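Local coordinates for protein hydrogenase (NiFe) small subunit HydA (Allochromatium vinosum, PDB 3MYR) that probably passes electrons between the hydrogen-activating large subunit and an external acceptor through its chain of iron-sulfur clusters, as the small subunit of a [NiFe] hydrogenase, at residues S10-T15 with N125-M130; P192-G197 with C213-G218; T230-W233 with S238-V241; A243-L248 with G260-V265. All coordinates share one frame; numbering follows the deposited sequence.

Contact 1. Residues S10-T15 with N125-M130; sequences SFQECT and NPTGAM. With SF4 (iron/sulfur cluster), chain I.
A single side chain, Gln12, spans the whole gap to Thr127 and Ala129, although the two backbones stay 8.3 Å apart at their nearest CA atoms, those of Gln12 and Ala129. Its chain leaves CB with CG beside the backbone N (chi1 -62°) and runs on extended, carrying the amide out toward Thr127, whose side chain comes from the opposite direction. There Gln12 NE2 donates to Thr127 OG1 at 2.9 Å, almost straight (171°) and in the amide plane. On the other branch, Gln12 OE1 rests 3.5 Å from the methyl CB of Ala129 and takes its strongest polar bond from Ser75 OG on strand 69-77. NE2 also bonds Val38 O of the large subunit, so three hydrogen bonds fix the rotation of this buried amide. The receiving loop is a type I turn from Asn125 to Gly128, braced by Ala129 N donating to a lone pair of Asn125 OD1 at 2.8 Å. Within 10-15, Gln12 is the centre of an inverse gamma turn. Two residues further on, Cys14 SG binds iron FE4 of the first [4Fe-4S] cluster at 2.3 Å. Glu13 CB packs on sulfide S1. The amide therefore probably acts as a second-shell clamp: with both its ends engaged, it ties the cysteine loop to the central sheet, to the 125-130 turn and to the large subunit.

Contact 2. Residues P192-G197 with C213-G218; sequences PFYDKG and CLYRLG. With SF4 (iron/sulfur cluster), chain J.
Cys213 SG has two polar partners: iron FE2 of the cluster at 2.2 Å and the backbone N of Tyr215, which donates to it at 3.3 Å; Tyr194 lies against it from the other segment. Tyr194 CD1 is 3.5 Å from Cys213 SG, and the sulfur sits in the ring plane, a sulfur-aromatic contact at the edge rather than over a face. The ring gets there because CG is anti to the backbone N of Tyr194 (chi1 171°), which turns it from the helix toward the cysteine loop; CB of Tyr194 meanwhile packs 3.8 Å from Cys213 CB. Further out, the same ring presents its edge to Tyr215 in an offset edge-to-face pair, with centroids 5.8 Å apart and planes at 74°. CE1 of Tyr194 approaches CD2 of Tyr215 to 4.0 Å, and a second edge-to-face partner of Tyr194 is the ring of His185. With an alanine in place of Tyr194, the Cys213 sulfur would probably lose its aromatic flank, and the rings of Tyr215 and His185 would each be left without this edge-to-face partner. Both tyrosines also cover sulfides of the cluster, Tyr194 through CB at S3 and Tyr215 through CB at S1, while a Schellman motif at Gly197 closes the helix that bears Tyr194. The arrangement belongs to the pocket of the second [4Fe-4S] cluster, held by His185, Cys188, Cys213 and Cys219, the histidine-ligated distal cluster characteristic of [NiFe] hydrogenase small subunits.

Contact 3. Residues T230-W233 with S238-V241; sequences TMKW and SWPV. With F3S (Fe3-s4 cluster), chain K.
Trp233 and Ser238 form the polar part of the contact, a single antiparallel bridge in which they are the hydrogen-bonded pair. Trp233 N donates to Ser238 O at 2.7 Å, nearly along the C=O axis, which brings the backbones together without making a regular strand. The apolar part lies beside this bond. Trp233 and Trp239 cross at about a right angle, with Trp239 CB at the indole edge of Trp233, 4.0 Å from CD1; Pro240 CD reaches the same CD1 atom. Trp239 takes the crowded position between its backbone N and carbonyl carbon (chi1 67°), which folds its ring across the extended aliphatic chain of Lys232. Lys232 CG, CD and CE all line up on Trp239 CD1, CG at 3.9 Å, while the ammonium continues past the ring to a salt bridge with Glu242. The third set of contacts is with the cluster. Trp233 NE1 lies 3.6 Å from sulfide S4, whereas Trp239 meets S2 edge-on and in its ring plane, CE3 at 3.7 Å. Pro240 CG also lies 3.8 Å from S2. The Trp239 side chain also comes within about 5 Å of the second [4Fe-4S] cluster, so it is close to two redox centres at once. Two tryptophans and a proline thus build one wall of the [3Fe-4S] pocket, the medial site of the cluster relay in [NiFe] hydrogenases.

Contact 4. Residues A243-L248 with G260-V265; sequences AGHPCL and GFYEPV. With F3S (Fe3-s4 cluster), chain K.
His245 and Tyr262 join the cysteine loop of the [3Fe-4S] site to a type I turn spanning Gly260 to Glu263. The polar link is one short hydrogen bond, His245 NE2 to Tyr262 OH at 2.7 Å, with the hydroxyl at the imidazole edge and the rings rim to rim, their planes at 71°. The other nitrogen, His245 ND1, donates to a lone pair of Pro246 O at 2.7 Å, so both sides of the imidazole are held and its flip is fixed. Trp54 of the large subunit joins them, bonding Tyr262 OH and meeting the His245 ring edge-to-face. With a phenylalanine in place of His245, Tyr262 OH would probably lose its partner in this loop and Pro246 O its donor. The apolar contacts are two: Pro246 CG touches Tyr262 CE1, and Leu248 lays its CD2 over a face of the Phe261 ring, 3.9 Å from the centroid, as a CH-pi contact. A water lies within bonding distance of both Cys247 O and Phe261 O. At the cluster, Cys247 SG binds iron FE1 at 2.3 Å, and the backbone N of Leu248 lies 3.2 Å from sulfide S1.

Contact 1 stands apart, beyond the C-terminal end of strand 5-10 in the mainly parallel sheet of the N-terminal domain and about 25 to 35 Å, centre to centre, from the others, which share the C-terminal, helix-poor region. Contacts 1, 3 and 4 are buried and reached by the large subunit; contact 2 is only partly buried and touches no other protein chain of the assembly. Their chemistry follows: an amide hydrogen-bond hub in contact 1, aromatic and sulfur packing in contact 2, a backbone bridge with indoles in contact 3, an imidazole-phenol bond in contact 4. Contacts 3 and 4 share the [3Fe-4S] cluster and are probably joined by His245 N to Pro240 O. Leu214 of contact 2 packs against both.

Contact 1. Residues S10-T15 with N125-M130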
loop_
_atom_site.group_PDB
_atom_site.type_symbol
_atom_site.label_atom_id
_atom_site.label_comp_id
_atom_site.label_asym_id
_atom_site.label_seq_id
_atom_site.Cartn_x
_atom_site.Cartn_y
_atom_site.Cartn_z
ATOM N N SER A 10 2.666 6.611 -13.298
ATOM C CA SER A 10 2.218 5.400 -12.569
ATOM C C SER A 10 1.063 4.773 -13.338
ATOM O O SER A 10 0.028 5.420 -13.505
ATOM C CB SER A 10 1.723 5.823 -11.156
ATOM O OG SER A 10 2.808 6.394 -10.473
ATOM N N PHE A 11 1.206 3.550 -13.828
ATOM C CA PHE A 11 0.137 3.018 -14.711
ATOM C C PHE A 11 -0.541 1.792 -14.044
ATOM O O PHE A 11 -1.130 1.944 -12.941
ATOM C CB PHE A 11 0.783 2.713 -16.088
ATOM C CG PHE A 11 1.181 3.978 -16.873
ATOM C CD1 PHE A 11 0.325 5.080 -16.925
ATOM C CD2 PHE A 11 2.355 4.026 -17.615
ATOM C CE1 PHE A 11 0.595 6.192 -17.752
ATOM C CE2 PHE A 11 2.669 5.152 -18.410
ATOM C CZ PHE A 11 1.791 6.241 -18.477
ATOM N N GLN A 12 -0.285 0.565 -14.514
ATOM C CA GLN A 12 -0.891 -0.588 -13.801
ATOM C C GLN A 12 0.095 -1.081 -12.747
ATOM O O GLN A 12 0.739 -2.165 -12.897
ATOM C CB GLN A 12 -1.236 -1.733 -14.758
ATOM C CG GLN A 12 -2.276 -1.345 -15.837
ATOM C CD GLN A 12 -2.491 -2.552 -16.719
ATOM O OE1 GLN A 12 -1.600 -2.914 -17.478
ATOM N NE2 GLN A 12 -3.681 -3.187 -16.634
ATOM N N GLU A 13 0.273 -0.275 -11.709
ATOM C CA GLU A 13 1.271 -0.614 -10.702
ATOM C C GLU A 13 0.566 -0.933 -9.369
ATOM O O GLU A 13 -0.653 -0.604 -9.173
ATOM C CB GLU A 13 2.289 0.498 -10.472
ATOM C CG GLU A 13 1.815 1.897 -10.706
ATOM C CD GLU A 13 1.174 2.630 -9.515
ATOM O OE1 GLU A 13 -0.047 3.047 -9.615
ATOM O OE2 GLU A 13 1.942 2.999 -8.594
ATOM N N CYS A 14 1.354 -1.427 -8.411
ATOM C CA CYS A 14 0.762 -1.681 -7.104
ATOM C C CYS A 14 1.320 -0.638 -6.105
ATOM O O CYS A 14 0.955 -0.638 -4.935
ATOM C CB CYS A 14 1.134 -3.151 -6.710
ATOM S SG CYS A 14 2.847 -3.313 -5.992
ATOM N N THR A 15 2.245 0.215 -6.594
ATOM C CA THR A 15 2.889 1.319 -5.855
ATOM C C THR A 15 4.068 0.799 -4.989
ATOM O O THR A 15 4.795 1.576 -4.384
ATOM C CB THR A 15 1.873 2.282 -5.100
ATOM O OG1 THR A 15 0.821 2.710 -6.011
ATOM C CG2 THR A 15 2.590 3.595 -4.523
ATOM N N ASN A 125 -3.560 -12.588 -18.831
ATOM C CA ASN A 125 -3.446 -11.187 -19.235
ATOM C C ASN A 125 -4.805 -10.513 -19.610
ATOM O O ASN A 125 -5.029 -10.141 -20.745
ATOM C CB ASN A 125 -2.451 -11.064 -20.388
ATOM C CG ASN A 125 -2.031 -9.600 -20.631
ATOM O OD1 ASN A 125 -2.502 -8.668 -19.965
ATOM N ND2 ASN A 125 -1.221 -9.403 -21.578
ATOM N N PRO A 126 -5.716 -10.363 -18.657
ATOM C CA PRO A 126 -7.062 -9.893 -19.014
ATOM C C PRO A 126 -7.164 -8.460 -19.606
ATOM O O PRO A 126 -8.184 -8.136 -20.232
ATOM C CB PRO A 126 -7.827 -9.921 -17.664
ATOM C CG PRO A 126 -6.929 -10.463 -16.650
ATOM C CD PRO A 126 -5.625 -10.890 -17.283
ATOM N N THR A 127 -6.125 -7.654 -19.428
ATOM C CA THR A 127 -6.132 -6.236 -19.824
ATOM C C THR A 127 -5.170 -5.946 -20.993
ATOM O O THR A 127 -5.064 -4.802 -21.426
ATOM C CB THR A 127 -5.831 -5.269 -18.669
ATOM O OG1 THR A 127 -4.496 -5.499 -18.216
ATOM C CG2 THR A 127 -6.855 -5.428 -17.465
ATOM N N GLY A 128 -4.633 -7.003 -21.622
ATOM C CA GLY A 128 -3.664 -6.799 -22.714
ATOM C C GLY A 128 -2.495 -5.889 -22.311
ATOM O O GLY A 128 -1.994 -5.084 -23.139
ATOM N N ALA A 129 -1.981 -6.107 -21.093
ATOM C CA ALA A 129 -0.832 -5.339 -20.548
ATOM C C ALA A 129 0.427 -5.522 -21.363
ATOM O O ALA A 129 0.739 -6.648 -21.732
ATOM C CB ALA A 129 -0.547 -5.783 -19.105
ATOM N N MET A 130 1.221 -4.457 -21.543
ATOM C CA MET A 130 2.514 -4.595 -22.247
ATOM C C MET A 130 3.576 -3.818 -21.463
ATOM O O MET A 130 3.224 -3.003 -20.627
ATOM C CB MET A 130 2.350 -3.954 -23.654
ATOM C CG MET A 130 1.339 -4.864 -24.488
ATOM S SD MET A 130 1.268 -4.471 -26.213
ATOM C CE MET A 130 2.984 -4.564 -26.730
HETATM FE FE1 SF4 I . 5.972 -5.560 -8.368
HETATM FE FE2 SF4 I . 6.610 -2.885 -8.846
HETATM FE FE3 SF4 I . 4.912 -4.312 -10.594
HETATM FE FE4 SF4 I . 4.294 -3.527 -7.778
HETATM S S1 SF4 I . 4.547 -2.139 -9.757
HETATM S S2 SF4 I . 3.779 -5.365 -8.959
HETATM S S3 SF4 I . 6.305 -4.012 -6.819
HETATM S S4 SF4 I . 7.082 -4.765 -10.166
#

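Contact 2. Residues P192-G197 with C213-G218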
loop_
_atom_site.group_PDB
_atom_site.type_symbol
_atom_site.label_atom_id
_atom_site.label_comp_id
_atom_site.label_asym_id
_atom_site.label_seq_id
_atom_site.Cartn_x
_atom_site.Cartn_y
_atom_site.Cartn_z
ATOM N N PRO A 192 27.573 -22.743 -1.542
ATOM C CA PRO A 192 28.469 -23.895 -1.343
ATOM C C PRO A 192 27.761 -25.094 -0.716
ATOM O O PRO A 192 28.211 -26.236 -0.899
ATOM C CB PRO A 192 29.518 -23.386 -0.384
ATOM C CG PRO A 192 29.593 -21.853 -0.772
ATOM C CD PRO A 192 28.121 -21.501 -0.948
ATOM N N PHE A 193 26.646 -24.835 -0.031
ATOM C CA PHE A 193 25.782 -25.913 0.486
ATOM C C PHE A 193 25.024 -26.694 -0.601
ATOM O O PHE A 193 24.988 -27.961 -0.606
ATOM C CB PHE A 193 24.888 -25.338 1.579
ATOM C CG PHE A 193 25.663 -25.036 2.798
ATOM C CD1 PHE A 193 26.559 -23.975 2.819
ATOM C CD2 PHE A 193 25.621 -25.854 3.863
ATOM C CE1 PHE A 193 27.342 -23.721 3.960
ATOM C CE2 PHE A 193 26.381 -25.586 5.023
ATOM C CZ PHE A 193 27.274 -24.574 5.053
ATOM N N TYR A 194 24.498 -25.927 -1.565
ATOM C CA TYR A 194 23.952 -26.467 -2.807
ATOM C C TYR A 194 24.955 -27.429 -3.474
ATOM O O TYR A 194 24.595 -28.559 -3.798
ATOM C CB TYR A 194 23.642 -25.294 -3.757
ATOM C CG TYR A 194 23.280 -25.813 -5.141
ATOM C CD1 TYR A 194 21.923 -26.045 -5.479
ATOM C CD2 TYR A 194 24.270 -26.042 -6.122
ATOM C CE1 TYR A 194 21.565 -26.534 -6.770
ATOM C CE2 TYR A 194 23.918 -26.542 -7.434
ATOM C CZ TYR A 194 22.536 -26.742 -7.728
ATOM O OH TYR A 194 22.090 -27.217 -8.951
ATOM N N ASP A 195 26.251 -27.023 -3.572
ATOM C CA ASP A 195 27.216 -27.789 -4.281
ATOM C C ASP A 195 27.629 -29.034 -3.472
ATOM O O ASP A 195 28.098 -29.949 -4.025
ATOM C CB ASP A 195 28.452 -26.986 -4.569
ATOM C CG ASP A 195 28.199 -25.851 -5.594
ATOM O OD1 ASP A 195 27.391 -25.990 -6.536
ATOM O OD2 ASP A 195 28.832 -24.805 -5.421
ATOM N N LYS A 196 27.451 -29.028 -2.158
ATOM C CA LYS A 196 27.737 -30.187 -1.317
ATOM C C LYS A 196 26.525 -31.111 -1.217
ATOM O O LYS A 196 26.575 -32.135 -0.496
ATOM C CB LYS A 196 28.062 -29.704 0.110
ATOM C CG LYS A 196 29.468 -29.092 0.214
ATOM C CD LYS A 196 29.805 -28.879 1.665
ATOM C CE LYS A 196 29.486 -27.474 2.177
ATOM N NZ LYS A 196 30.265 -27.237 3.452
ATOM N N GLY A 197 25.392 -30.711 -1.783
ATOM C CA GLY A 197 24.182 -31.584 -1.692
ATOM C C GLY A 197 23.460 -31.420 -0.328
ATOM O O GLY A 197 22.797 -32.340 0.134
ATOM N N CYS A 213 20.782 -25.123 1.363
ATOM C CA CYS A 213 20.202 -24.580 0.154
ATOM C C CYS A 213 18.703 -24.818 0.096
ATOM O O CYS A 213 18.204 -25.875 0.518
ATOM C CB CYS A 213 20.928 -25.197 -1.048
ATOM S SG CYS A 213 20.219 -24.784 -2.632
ATOM N N LEU A 214 17.993 -23.813 -0.442
ATOM C CA LEU A 214 16.507 -23.833 -0.701
ATOM C C LEU A 214 16.002 -24.337 -2.069
ATOM O O LEU A 214 14.779 -24.236 -2.375
ATOM C CB LEU A 214 15.932 -22.446 -0.466
ATOM C CG LEU A 214 16.296 -21.869 0.926
ATOM C CD1 LEU A 214 15.774 -20.422 1.092
ATOM C CD2 LEU A 214 15.666 -22.755 2.114
ATOM N N TYR A 215 16.916 -24.914 -2.845
ATOM C CA TYR A 215 16.640 -25.360 -4.198
ATOM C C TYR A 215 15.414 -26.327 -4.246
ATOM O O TYR A 215 14.517 -26.170 -5.101
ATOM C CB TYR A 215 17.868 -26.092 -4.775
ATOM C CG TYR A 215 17.576 -26.654 -6.159
ATOM C CD1 TYR A 215 17.189 -27.976 -6.343
ATOM C CD2 TYR A 215 17.630 -25.850 -7.253
ATOM C CE1 TYR A 215 16.914 -28.477 -7.619
ATOM C CE2 TYR A 215 17.326 -26.331 -8.508
ATOM C CZ TYR A 215 16.965 -27.628 -8.668
ATOM O OH TYR A 215 16.685 -28.051 -9.948
ATOM N N ARG A 216 15.359 -27.266 -3.286
ATOM C CA ARG A 216 14.277 -28.225 -3.243
ATOM C C ARG A 216 12.923 -27.654 -2.893
ATOM O O ARG A 216 11.889 -28.260 -3.213
ATOM C CB ARG A 216 14.715 -29.445 -2.373
ATOM C CG ARG A 216 15.366 -30.343 -3.364
ATOM C CD ARG A 216 16.593 -31.083 -3.161
ATOM N NE ARG A 216 16.416 -32.086 -2.191
ATOM C CZ ARG A 216 17.221 -33.152 -1.990
ATOM N NH1 ARG A 216 18.160 -33.538 -2.863
ATOM N NH2 ARG A 216 16.989 -33.911 -0.907
ATOM N N LEU A 217 12.909 -26.482 -2.267
ATOM C CA LEU A 217 11.698 -25.755 -2.039
ATOM C C LEU A 217 11.356 -24.773 -3.162
ATOM O O LEU A 217 10.494 -23.960 -2.972
ATOM C CB LEU A 217 11.847 -24.942 -0.710
ATOM C CG LEU A 217 12.059 -25.915 0.480
ATOM C CD1 LEU A 217 12.502 -25.224 1.815
ATOM C CD2 LEU A 217 10.812 -26.825 0.689
ATOM N N GLY A 218 12.004 -24.827 -4.322
ATOM C CA GLY A 218 11.477 -24.070 -5.434
ATOM C C GLY A 218 12.359 -22.869 -5.800
ATOM O O GLY A 218 12.033 -22.165 -6.722
HETATM FE FE1 SF4 J . 21.031 -19.936 -2.926
HETATM FE FE2 SF4 J . 20.299 -22.612 -3.187
HETATM FE FE3 SF4 J . 18.691 -20.616 -4.146
HETATM FE FE4 SF4 J . 21.068 -21.192 -5.363
HETATM S S1 SF4 J . 19.237 -22.527 -5.193
HETATM S S2 SF4 J . 20.235 -19.139 -4.963
HETATM S S3 SF4 J . 22.371 -21.686 -3.529
HETATM S S4 SF4 J . 19.248 -20.999 -1.944
#

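Contact 3. Residues T230-W233 with S238-V241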
loop_
_atom_site.group_PDB
_atom_site.type_symbol
_atom_site.label_atom_id
_atom_site.label_comp_id
_atom_site.label_asym_id
_atom_site.label_seq_id
_atom_site.Cartn_x
_atom_site.Cartn_y
_atom_site.Cartn_z
ATOM N N THR A 230 24.188 -9.863 -2.779
ATOM C CA THR A 230 25.359 -9.040 -2.441
ATOM C C THR A 230 25.026 -7.717 -1.756
ATOM O O THR A 230 25.643 -7.390 -0.760
ATOM C CB THR A 230 26.180 -8.760 -3.702
ATOM O OG1 THR A 230 25.328 -8.203 -4.732
ATOM C CG2 THR A 230 26.742 -10.160 -4.260
ATOM N N MET A 231 24.151 -6.901 -2.346
ATOM C CA MET A 231 23.777 -5.628 -1.740
ATOM C C MET A 231 22.791 -5.894 -0.599
ATOM O O MET A 231 22.805 -5.210 0.421
ATOM C CB MET A 231 23.095 -4.730 -2.818
ATOM C CG MET A 231 22.673 -3.392 -2.236
ATOM S SD MET A 231 21.803 -2.424 -3.486
ATOM C CE MET A 231 23.127 -2.265 -4.795
ATOM N N LYS A 232 21.903 -6.893 -0.770
ATOM C CA LYS A 232 20.805 -7.146 0.219
ATOM C C LYS A 232 19.811 -5.998 0.260
ATOM O O LYS A 232 19.993 -5.029 -0.490
ATOM C CB LYS A 232 21.352 -7.401 1.630
ATOM C CG LYS A 232 22.342 -8.576 1.666
ATOM C CD LYS A 232 22.483 -9.010 3.125
ATOM C CE LYS A 232 23.586 -10.113 3.203
ATOM N NZ LYS A 232 23.830 -10.538 4.657
ATOM N N TRP A 233 18.755 -6.127 1.100
ATOM C CA TRP A 233 17.645 -5.222 1.113
ATOM C C TRP A 233 17.605 -4.319 2.312
ATOM O O TRP A 233 17.949 -4.743 3.404
ATOM C CB TRP A 233 16.353 -6.033 1.167
ATOM C CG TRP A 233 15.941 -6.425 -0.194
ATOM C CD1 TRP A 233 16.437 -7.496 -0.996
ATOM C CD2 TRP A 233 14.947 -5.755 -0.942
ATOM N NE1 TRP A 233 15.725 -7.494 -2.226
ATOM C CE2 TRP A 233 14.763 -6.482 -2.163
ATOM C CE3 TRP A 233 14.030 -4.700 -0.616
ATOM C CZ2 TRP A 233 13.844 -6.052 -3.151
ATOM C CZ3 TRP A 233 13.062 -4.297 -1.613
ATOM C CH2 TRP A 233 12.973 -4.996 -2.850
ATOM N N SER A 238 18.770 -7.691 5.217
ATOM C CA SER A 238 18.520 -9.064 4.923
ATOM C C SER A 238 18.169 -9.191 3.456
ATOM O O SER A 238 18.270 -8.258 2.701
ATOM C CB SER A 238 17.395 -9.584 5.797
ATOM O OG SER A 238 17.362 -11.015 5.791
ATOM N N TRP A 239 17.822 -10.380 3.042
ATOM C CA TRP A 239 17.269 -10.605 1.716
ATOM C C TRP A 239 16.452 -11.913 1.725
ATOM O O TRP A 239 16.491 -12.658 2.694
ATOM C CB TRP A 239 18.344 -10.616 0.646
ATOM C CG TRP A 239 19.323 -11.778 0.710
ATOM C CD1 TRP A 239 20.381 -11.892 1.563
ATOM C CD2 TRP A 239 19.464 -12.819 -0.267
ATOM N NE1 TRP A 239 21.133 -13.010 1.210
ATOM C CE2 TRP A 239 20.582 -13.581 0.090
ATOM C CE3 TRP A 239 18.765 -13.136 -1.476
ATOM C CZ2 TRP A 239 21.023 -14.680 -0.669
ATOM C CZ3 TRP A 239 19.188 -14.226 -2.222
ATOM C CH2 TRP A 239 20.274 -15.014 -1.800
ATOM N N PRO A 240 15.671 -12.176 0.661
ATOM C CA PRO A 240 14.673 -13.251 0.787
ATOM C C PRO A 240 15.241 -14.608 1.194
ATOM O O PRO A 240 14.732 -15.227 2.127
ATOM C CB PRO A 240 14.118 -13.341 -0.621
ATOM C CG PRO A 240 13.934 -11.788 -0.928
ATOM C CD PRO A 240 15.356 -11.287 -0.471
ATOM N N VAL A 241 16.343 -15.027 0.595
ATOM C CA VAL A 241 16.900 -16.334 0.926
ATOM C C VAL A 241 17.543 -16.305 2.325
ATOM O O VAL A 241 17.408 -17.236 3.122
ATOM C CB VAL A 241 17.955 -16.737 -0.166
ATOM C CG1 VAL A 241 18.857 -17.937 0.356
ATOM C CG2 VAL A 241 17.219 -17.119 -1.500
HETATM FE FE1 F3S K . 14.672 -13.291 -5.677
HETATM FE FE3 F3S K . 13.256 -11.032 -5.992
HETATM FE FE4 F3S K . 15.635 -10.872 -4.945
HETATM S S1 F3S K . 12.432 -13.027 -5.333
HETATM S S2 F3S K . 15.971 -12.766 -3.928
HETATM S S3 F3S K . 15.193 -11.561 -7.038
HETATM S S4 F3S K . 13.905 -9.702 -4.339
#

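Contact 4. Residues A243-L248 with G260-V265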
loop_
_atom_site.group_PDB
_atom_site.type_symbol
_atom_site.label_atom_id
_atom_site.label_comp_id
_atom_site.label_asym_id
_atom_site.label_seq_id
_atom_site.Cartn_x
_atom_site.Cartn_y
_atom_site.Cartn_z
ATOM N N ALA A 243 16.422 -14.655 4.889
ATOM C CA ALA A 243 15.285 -14.815 5.784
ATOM C C ALA A 243 14.488 -16.124 5.656
ATOM O O ALA A 243 13.454 -16.237 6.299
ATOM C CB ALA A 243 14.290 -13.581 5.639
ATOM N N GLY A 244 14.900 -17.030 4.762
ATOM C CA GLY A 244 14.422 -18.409 4.773
ATOM C C GLY A 244 13.413 -18.735 3.668
ATOM O O GLY A 244 12.847 -19.782 3.683
ATOM N N HIS A 245 13.213 -17.855 2.678
ATOM C CA HIS A 245 12.277 -18.184 1.614
ATOM C C HIS A 245 13.029 -18.331 0.297
ATOM O O HIS A 245 13.869 -17.485 -0.023
ATOM C CB HIS A 245 11.149 -17.068 1.482
ATOM C CG HIS A 245 9.979 -17.527 0.666
ATOM N ND1 HIS A 245 10.011 -17.588 -0.711
ATOM C CD2 HIS A 245 8.800 -18.090 1.039
ATOM C CE1 HIS A 245 8.880 -18.108 -1.151
ATOM N NE2 HIS A 245 8.127 -18.421 -0.112
ATOM N N PRO A 246 12.641 -19.310 -0.543
ATOM C CA PRO A 246 13.225 -19.351 -1.927
ATOM C C PRO A 246 13.027 -18.074 -2.710
ATOM O O PRO A 246 11.979 -17.417 -2.582
ATOM C CB PRO A 246 12.498 -20.488 -2.621
ATOM C CG PRO A 246 11.339 -20.936 -1.638
ATOM C CD PRO A 246 11.759 -20.463 -0.247
ATOM N N CYS A 247 14.023 -17.712 -3.525
ATOM C CA CYS A 247 13.868 -16.615 -4.482
ATOM C C CYS A 247 12.685 -17.030 -5.425
ATOM O O CYS A 247 12.650 -18.149 -5.954
ATOM C CB CYS A 247 15.161 -16.554 -5.269
ATOM S SG CYS A 247 15.137 -15.328 -6.661
ATOM N N LEU A 248 11.775 -16.103 -5.689
ATOM C CA LEU A 248 10.661 -16.303 -6.619
ATOM C C LEU A 248 11.054 -16.032 -8.066
ATOM O O LEU A 248 10.206 -16.264 -8.970
ATOM C CB LEU A 248 9.528 -15.272 -6.285
ATOM C CG LEU A 248 9.017 -15.283 -4.808
ATOM C CD1 LEU A 248 8.061 -14.091 -4.536
ATOM C CD2 LEU A 248 8.380 -16.579 -4.459
ATOM N N GLY A 260 5.212 -23.761 -10.609
ATOM C CA GLY A 260 5.001 -23.171 -9.228
ATOM C C GLY A 260 6.244 -22.599 -8.535
ATOM O O GLY A 260 7.377 -23.024 -8.760
ATOM N N PHE A 261 6.046 -21.624 -7.664
ATOM C CA PHE A 261 7.130 -21.118 -6.910
ATOM C C PHE A 261 7.780 -22.192 -6.071
ATOM O O PHE A 261 8.971 -22.063 -5.755
ATOM C CB PHE A 261 6.664 -19.981 -5.996
ATOM C CG PHE A 261 6.307 -18.727 -6.732
ATOM C CD1 PHE A 261 5.140 -18.038 -6.444
ATOM C CD2 PHE A 261 7.138 -18.263 -7.752
ATOM C CE1 PHE A 261 4.791 -16.858 -7.146
ATOM C CE2 PHE A 261 6.862 -17.061 -8.447
ATOM C CZ PHE A 261 5.705 -16.332 -8.131
ATOM N N TYR A 262 7.020 -23.212 -5.626
ATOM C CA TYR A 262 7.643 -24.167 -4.725
ATOM C C TYR A 262 8.106 -25.445 -5.425
ATOM O O TYR A 262 8.370 -26.407 -4.764
ATOM C CB TYR A 262 6.719 -24.480 -3.551
ATOM C CG TYR A 262 6.445 -23.217 -2.746
ATOM C CD1 TYR A 262 7.412 -22.711 -1.880
ATOM C CD2 TYR A 262 5.221 -22.515 -2.873
ATOM C CE1 TYR A 262 7.200 -21.510 -1.172
ATOM C CE2 TYR A 262 5.001 -21.279 -2.156
ATOM C CZ TYR A 262 5.981 -20.811 -1.322
ATOM O OH TYR A 262 5.746 -19.726 -0.527
ATOM N N GLU A 263 8.159 -25.430 -6.757
ATOM C CA GLU A 263 8.633 -26.594 -7.521
ATOM C C GLU A 263 10.000 -26.279 -8.092
ATOM O O GLU A 263 10.131 -25.271 -8.764
ATOM C CB GLU A 263 7.754 -26.860 -8.763
ATOM C CG GLU A 263 6.261 -26.851 -8.560
ATOM C CD GLU A 263 5.772 -28.115 -7.895
ATOM O OE1 GLU A 263 6.635 -28.934 -7.476
ATOM O OE2 GLU A 263 4.533 -28.285 -7.795
ATOM N N PRO A 264 10.958 -27.196 -7.950
ATOM C CA PRO A 264 12.262 -27.068 -8.609
ATOM C C PRO A 264 12.065 -27.070 -10.112
ATOM O O PRO A 264 11.049 -27.567 -10.600
ATOM C CB PRO A 264 13.015 -28.333 -8.184
ATOM C CG PRO A 264 12.304 -28.786 -6.940
ATOM C CD PRO A 264 10.863 -28.357 -7.050
ATOM N N VAL A 265 12.974 -26.512 -10.883
ATOM C CA VAL A 265 12.802 -26.695 -12.341
ATOM C C VAL A 265 13.168 -28.187 -12.785
ATOM O O VAL A 265 13.537 -29.001 -11.925
ATOM C CB VAL A 265 13.597 -25.620 -13.083
ATOM C CG1 VAL A 265 14.906 -26.210 -13.574
ATOM C CG2 VAL A 265 12.771 -25.026 -14.166
HETATM FE FE1 F3S K . 14.672 -13.291 -5.677
HETATM FE FE3 F3S K . 13.256 -11.032 -5.992
HETATM FE FE4 F3S K . 15.635 -10.872 -4.945
HETATM S S1 F3S K . 12.432 -13.027 -5.333
HETATM S S2 F3S K . 15.971 -12.766 -3.928
HETATM S S3 F3S K . 15.193 -11.561 -7.038
HETATM S S4 F3S K . 13.905 -9.702 -4.339
HETATM O O HOH W 1 10.217 -19.675 -6.376
#